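PDB 3K49: mRNA-binding protein PUF3 from Saccharomyces cerevisiae, which binds recognition sites in the 3'-UTRs of mRNAs, mostly for mitochondrial proteins, and promotes deadenylation and decay of COX17 mRNA. Local coordinates for residues A[6-11]-A[33-38]; A[68-73]-A[99-104]. All blocks are in the same frame, centred on the assembly; numbering follows the deposited sequence.

Contact 1: A[6-11]-A[33-38]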
loop_
_atom_site.group_PDB
_atom_site.type_symbol
_atom_site.label_atom_id
_atom_site.label_comp_id
_atom_site.label_asym_id
_atom_site.label_seq_id
_atom_site.Cartn_x
_atom_site.Cartn_y
_atom_site.Cartn_z
ATOM N N PRO A 6 27.255 -33.008 -11.858
ATOM C CA PRO A 6 26.633 -33.892 -12.851
ATOM C C PRO A 6 25.103 -33.937 -12.803
ATOM O O PRO A 6 24.455 -33.885 -13.850
ATOM C CB PRO A 6 27.208 -35.270 -12.493
ATOM C CG PRO A 6 28.494 -34.979 -11.825
ATOM C CD PRO A 6 28.279 -33.713 -11.062
ATOM N N LEU A 7 24.534 -34.059 -11.609
ATOM C CA LEU A 7 23.077 -34.083 -11.458
ATOM C C LEU A 7 22.427 -32.798 -11.964
ATOM O O LEU A 7 21.405 -32.840 -12.647
ATOM C CB LEU A 7 22.696 -34.344 -10.003
ATOM C CG LEU A 7 22.671 -35.839 -9.686
ATOM C CD1 LEU A 7 23.082 -36.115 -8.253
ATOM C CD2 LEU A 7 21.300 -36.386 -9.955
ATOM N N LEU A 8 23.032 -31.660 -11.633
ATOM C CA LEU A 8 22.565 -30.368 -12.129
ATOM C C LEU A 8 22.607 -30.298 -13.651
ATOM O O LEU A 8 21.726 -29.714 -14.281
ATOM C CB LEU A 8 23.371 -29.221 -11.514
ATOM C CG LEU A 8 22.858 -28.759 -10.148
ATOM C CD1 LEU A 8 23.777 -27.731 -9.529
ATOM C CD2 LEU A 8 21.425 -28.226 -10.265
ATOM N N GLU A 9 23.633 -30.908 -14.236
ATOM C CA GLU A 9 23.758 -30.969 -15.686
ATOM C C GLU A 9 22.733 -31.922 -16.286
ATOM O O GLU A 9 22.173 -31.653 -17.348
ATOM C CB GLU A 9 25.170 -31.396 -16.070
ATOM C CG GLU A 9 26.256 -30.537 -15.441
ATOM C CD GLU A 9 27.607 -31.237 -15.408
ATOM O OE1 GLU A 9 27.728 -32.309 -16.047
ATOM O OE2 GLU A 9 28.537 -30.714 -14.744
ATOM N N GLN A 10 22.485 -33.031 -15.595
ATOM C CA GLN A 10 21.472 -33.992 -16.025
ATOM C C GLN A 10 20.077 -33.380 -15.934
ATOM O O GLN A 10 19.114 -33.897 -16.502
ATOM C CB GLN A 10 21.546 -35.264 -15.176
ATOM C CG GLN A 10 20.602 -36.376 -15.624
ATOM C CD GLN A 10 20.603 -37.562 -14.674
ATOM O OE1 GLN A 10 20.770 -37.400 -13.464
ATOM N NE2 GLN A 10 20.413 -38.762 -15.219
ATOM N N LEU A 11 19.977 -32.270 -15.211
ATOM C CA LEU A 11 18.713 -31.574 -15.045
ATOM C C LEU A 11 18.460 -30.621 -16.208
ATOM O O LEU A 11 17.425 -30.689 -16.864
ATOM C CB LEU A 11 18.720 -30.793 -13.730
ATOM C CG LEU A 11 17.459 -29.993 -13.401
ATOM C CD1 LEU A 11 16.366 -30.939 -12.936
ATOM C CD2 LEU A 11 17.738 -28.914 -12.354
ATOM N N SER A 33 20.945 -32.073 -2.178
ATOM C CA SER A 33 19.802 -31.175 -2.027
ATOM C C SER A 33 20.212 -29.705 -1.804
ATOM O O SER A 33 19.732 -28.805 -2.502
ATOM C CB SER A 33 18.896 -31.653 -0.896
ATOM O OG SER A 33 18.407 -32.953 -1.159
ATOM N N LEU A 34 21.093 -29.477 -0.835
ATOM C CA LEU A 34 21.562 -28.134 -0.502
ATOM C C LEU A 34 22.129 -27.441 -1.732
ATOM O O LEU A 34 21.875 -26.268 -1.966
ATOM C CB LEU A 34 22.620 -28.195 0.592
ATOM C CG LEU A 34 22.855 -26.854 1.278
ATOM C CD1 LEU A 34 21.638 -26.510 2.113
ATOM C CD2 LEU A 34 24.117 -26.882 2.130
ATOM N N GLU A 35 22.872 -28.191 -2.534
ATOM C CA GLU A 35 23.471 -27.658 -3.751
ATOM C C GLU A 35 22.427 -27.478 -4.855
ATOM O O GLU A 35 22.610 -26.689 -5.775
ATOM C CB GLU A 35 24.612 -28.578 -4.208
ATOM C CG GLU A 35 25.003 -28.471 -5.675
ATOM C CD GLU A 35 25.647 -29.759 -6.199
ATOM O OE1 GLU A 35 26.348 -30.451 -5.421
ATOM O OE2 GLU A 35 25.437 -30.085 -7.390
ATOM N N PHE A 36 21.327 -28.215 -4.774
ATOM C CA PHE A 36 20.213 -27.963 -5.687
ATOM C C PHE A 36 19.436 -26.718 -5.293
ATOM O O PHE A 36 18.950 -25.981 -6.151
ATOM C CB PHE A 36 19.272 -29.156 -5.741
ATOM C CG PHE A 36 19.448 -30.005 -6.965
ATOM C CD1 PHE A 36 20.592 -30.770 -7.135
ATOM C CD2 PHE A 36 18.470 -30.040 -7.948
ATOM C CE1 PHE A 36 20.760 -31.558 -8.255
ATOM C CE2 PHE A 36 18.632 -30.825 -9.075
ATOM C CZ PHE A 36 19.785 -31.585 -9.229
ATOM N N CYS A 37 19.327 -26.489 -3.989
ATOM C CA CYS A 37 18.604 -25.345 -3.465
ATOM C C CYS A 37 19.338 -24.030 -3.722
ATOM O O CYS A 37 18.696 -22.992 -3.920
ATOM C CB CYS A 37 18.362 -25.510 -1.966
ATOM S SG CYS A 37 17.294 -26.880 -1.528
ATOM N N LYS A 38 20.673 -24.059 -3.716
ATOM C CA LYS A 38 21.431 -22.816 -3.890
ATOM C C LYS A 38 21.623 -22.462 -5.353
ATOM O O LYS A 38 22.232 -21.450 -5.683
ATOM C CB LYS A 38 22.773 -22.860 -3.164
ATOM C CG LYS A 38 22.639 -22.932 -1.655
ATOM C CD LYS A 38 23.996 -22.887 -0.998
ATOM C CE LYS A 38 23.896 -23.030 0.511
ATOM N NZ LYS A 38 25.191 -23.494 1.090
#

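Contact 2: A[68-73]-A[99-104]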
loop_
_atom_site.group_PDB
_atom_site.type_symbol
_atom_site.label_atom_id
_atom_site.label_comp_id
_atom_site.label_asym_id
_atom_site.label_seq_id
_atom_site.Cartn_x
_atom_site.Cartn_y
_atom_site.Cartn_z
ATOM N N ASP A 68 20.530 -26.755 7.514
ATOM C CA ASP A 68 20.982 -25.588 6.776
ATOM C C ASP A 68 19.817 -24.689 6.397
ATOM O O ASP A 68 19.904 -23.955 5.422
ATOM C CB ASP A 68 21.735 -26.017 5.519
ATOM C CG ASP A 68 22.933 -26.891 5.832
ATOM O OD1 ASP A 68 22.900 -27.596 6.864
ATOM O OD2 ASP A 68 23.908 -26.878 5.049
ATOM N N ALA A 69 18.734 -24.748 7.169
ATOM C CA ALA A 69 17.545 -23.942 6.905
ATOM C C ALA A 69 17.819 -22.432 7.003
ATOM O O ALA A 69 17.437 -21.677 6.109
ATOM C CB ALA A 69 16.430 -24.346 7.840
ATOM N N ILE A 70 18.484 -22.000 8.075
ATOM C CA ILE A 70 18.852 -20.589 8.238
ATOM C C ILE A 70 19.636 -20.089 7.029
ATOM O O ILE A 70 19.300 -19.062 6.443
ATOM C CB ILE A 70 19.721 -20.365 9.482
ATOM C CG1 ILE A 70 18.870 -20.382 10.747
ATOM C CG2 ILE A 70 20.481 -19.045 9.362
ATOM C CD1 ILE A 70 17.668 -19.460 10.672
ATOM N N GLU A 71 20.676 -20.825 6.648
ATOM C CA GLU A 71 21.487 -20.454 5.490
ATOM C C GLU A 71 20.680 -20.361 4.191
ATOM O O GLU A 71 20.783 -19.383 3.447
ATOM C CB GLU A 71 22.656 -21.423 5.316
ATOM C CG GLU A 71 23.517 -21.114 4.108
ATOM C CD GLU A 71 24.540 -22.196 3.819
ATOM O OE1 GLU A 71 24.384 -23.330 4.329
ATOM O OE2 GLU A 71 25.503 -21.907 3.074
ATOM N N LEU A 72 19.870 -21.377 3.922
ATOM C CA LEU A 72 18.976 -21.333 2.771
ATOM C C LEU A 72 18.020 -20.152 2.849
ATOM O O LEU A 72 17.712 -19.512 1.830
ATOM C CB LEU A 72 18.201 -22.646 2.626
ATOM C CG LEU A 72 19.111 -23.835 2.295
ATOM C CD1 LEU A 72 18.299 -25.096 2.058
ATOM C CD2 LEU A 72 20.020 -23.498 1.093
ATOM N N SER A 73 17.544 -19.859 4.054
ATOM C CA SER A 73 16.613 -18.743 4.217
ATOM C C SER A 73 17.252 -17.451 3.732
ATOM O O SER A 73 16.555 -16.564 3.235
ATOM C CB SER A 73 16.161 -18.592 5.670
ATOM O OG SER A 73 15.314 -19.665 6.029
ATOM N N ASP A 99 11.329 -23.436 15.249
ATOM C CA ASP A 99 12.259 -23.594 16.356
ATOM C C ASP A 99 13.683 -23.193 15.983
ATOM O O ASP A 99 14.496 -22.916 16.859
ATOM C CB ASP A 99 12.216 -25.023 16.886
ATOM C CG ASP A 99 10.828 -25.416 17.373
ATOM O OD1 ASP A 99 9.957 -24.520 17.485
ATOM O OD2 ASP A 99 10.602 -26.620 17.633
ATOM N N GLN A 100 13.982 -23.156 14.689
ATOM C CA GLN A 100 15.258 -22.608 14.234
ATOM C C GLN A 100 15.219 -21.082 14.068
ATOM O O GLN A 100 16.260 -20.445 13.888
ATOM C CB GLN A 100 15.694 -23.256 12.923
ATOM C CG GLN A 100 16.279 -24.636 13.094
ATOM C CD GLN A 100 16.778 -25.189 11.788
ATOM O OE1 GLN A 100 17.330 -24.454 10.966
ATOM N NE2 GLN A 100 16.579 -26.489 11.576
ATOM N N PHE A 101 14.020 -20.503 14.106
ATOM C CA PHE A 101 13.882 -19.060 13.944
ATOM C C PHE A 101 13.949 -18.376 15.305
ATOM O O PHE A 101 14.445 -17.248 15.419
ATOM C CB PHE A 101 12.590 -18.690 13.203
ATOM C CG PHE A 101 12.568 -19.122 11.761
ATOM C CD1 PHE A 101 13.741 -19.494 11.108
ATOM C CD2 PHE A 101 11.376 -19.139 11.050
ATOM C CE1 PHE A 101 13.726 -19.898 9.769
ATOM C CE2 PHE A 101 11.348 -19.528 9.709
ATOM C CZ PHE A 101 12.527 -19.912 9.063
ATOM N N LYS A 102 13.473 -19.076 16.337
ATOM C CA LYS A 102 13.500 -18.567 17.710
ATOM C C LYS A 102 14.873 -18.032 18.096
ATOM O O LYS A 102 15.876 -18.733 17.966
ATOM C CB LYS A 102 13.072 -19.645 18.704
ATOM C CG LYS A 102 11.585 -19.963 18.683
ATOM C CD LYS A 102 11.260 -21.003 19.746
ATOM C CE LYS A 102 10.169 -21.970 19.297
ATOM N NZ LYS A 102 10.057 -23.137 20.220
ATOM N N GLY A 103 14.902 -16.784 18.562
ATOM C CA GLY A 103 16.135 -16.111 18.941
ATOM C C GLY A 103 16.807 -15.423 17.771
ATOM O O GLY A 103 17.830 -14.769 17.945
ATOM N N ASN A 104 16.231 -15.574 16.577
ATOM C CA ASN A 104 16.835 -15.050 15.354
ATOM C C ASN A 104 15.908 -14.181 14.543
ATOM O O ASN A 104 16.255 -13.788 13.433
ATOM C CB ASN A 104 17.336 -16.186 14.464
ATOM C CG ASN A 104 18.254 -17.134 15.199
ATOM O OD1 ASN A 104 19.342 -16.748 15.620
ATOM N ND2 ASN A 104 17.814 -18.385 15.366
HETATM O O HOH W 1 19.792 -24.123 10.142
#

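Contact 1: A[6-11]-A[33-38]
Phe36 reaches out from helix 33-37 like a flat tongue, and three leucines of helix 6-11 shape the hollow that takes it. Leu8 is a forked bump, one prong on the aromatic face and the other against Glu35. Its CD2 methyl closes one face, sitting over the middle of the ring, 3.8 Å from the Phe36 ring centroid and only 8° off the normal, a textbook CH-pi contact. The methyl is nearly equidistant from the ring carbons, so it sits centred on the flat face and does not hang over one side. Leu7 comes in at the rim, with its CB in the ring plane and 3.8 Å from Phe36 CE1. Leu11 supplies the last wall, its CD2 meeting Phe36 CE2 at 3.9 Å on a slant. With CG of Leu11 anti to the backbone N (chi1 180°), that branch is carried forward to the ring. The two short helices cross at -51° with their axes 10.9 Å apart, a gap that the side chains bridge.

Helix 33-37 opens the first Pumilio repeat of the PUM-HD, the all-helical RNA-binding domain of the PUF family, and helix 6-11 lies against it at the N-terminal end of the curved stack. Farther in, Phe45 and Ile46 of helix 40-50 touch the same phenylalanine, and Phe45 also meets Leu11, so the tongue joins the end helix to the interior of the repeat.

The other methyl of Leu8, CD1, turns to Glu35 and lies 3.6 Å from Glu35 OE2. The glutamate chain is extended, with CG anti to the backbone N, which carries it obliquely across the end of Leu8, with Glu35 CG 4.1 Å from Leu8 CD1.

Contact 2: A[68-73]-A[99-104]
Ile70 and Gln100 mark the closest backbone approach, with their CA atoms 7.3 Å apart. The 68-73 segment enters a helix at Ala69, whereas 99-104 leaves the weakly bonded end of one and folds through a type II turn from Phe101 to Asn104, with Gly103 at a positive phi of 87°. Asn104 ND2 returns to the Gln100 carbonyl, binding Gln100 O at 3.0 Å from above the carbonyl plane.

That same Gln100 O faces Ile70, whose CD1 lies 3.6 Å away. CD1 also meets the rim of the Phe101 ring, 4.0 Å from Phe101 CD1 and near the ring plane. CG1 of Ile70 is anti to the carbonyl carbon (chi1 -77°), which sends CD1 out to the ring edge; the two side chains run past each other in opposite directions. Gln100 brings its amide to the start of the helix: OE1 sits 3.3 Å from Ala69 CB and takes a hydrogen bond from a water, which in turn accepts from Ile70 N, while NE2 is held by the Arg66 carbonyl.

Ser73 OG lies 4.1 Å from Phe101 CE1 and donates a hydrogen bond to Ala69 O, 2.9 Å away, one turn back. Ala69 O therefore has two donors, this hydroxyl and Ser73 N. An alanine in place of Ser73 would probably leave Ala69 O with the backbone N-H alone and open a small gap beside the Phe101 ring. Val117 of helix 114-124 touches both Ser73 and Phe101, so the contact joins repeat 2 to repeat 3, the repeat-on-repeat packing of a PUF domain.

Overall arrangement
Contact 1 and contact 2 follow one another along the chain and also along the N-terminal arm of the PUF arc, their centres 22 Å apart. Segment 33-38 meets helix 69-74 directly: Lys38 NZ, just past helix 33-37, forms a 2.6 Å salt bridge with Glu71 OE2, and Leu34 CD1 packs 3.6 Å from Leu72 CD2. Segment 33-38 therefore touches both 6-11 and 68-73, linking the end helix through repeat 1 to repeat 2. The centre of contact 1 is about 38 Å, and that of contact 2 about 29 Å, from the centre of the chain. The nearest atom of each is about 7 Å from the bound RNA, so neither touches it directly, consistent with scaffold beside the binding surface.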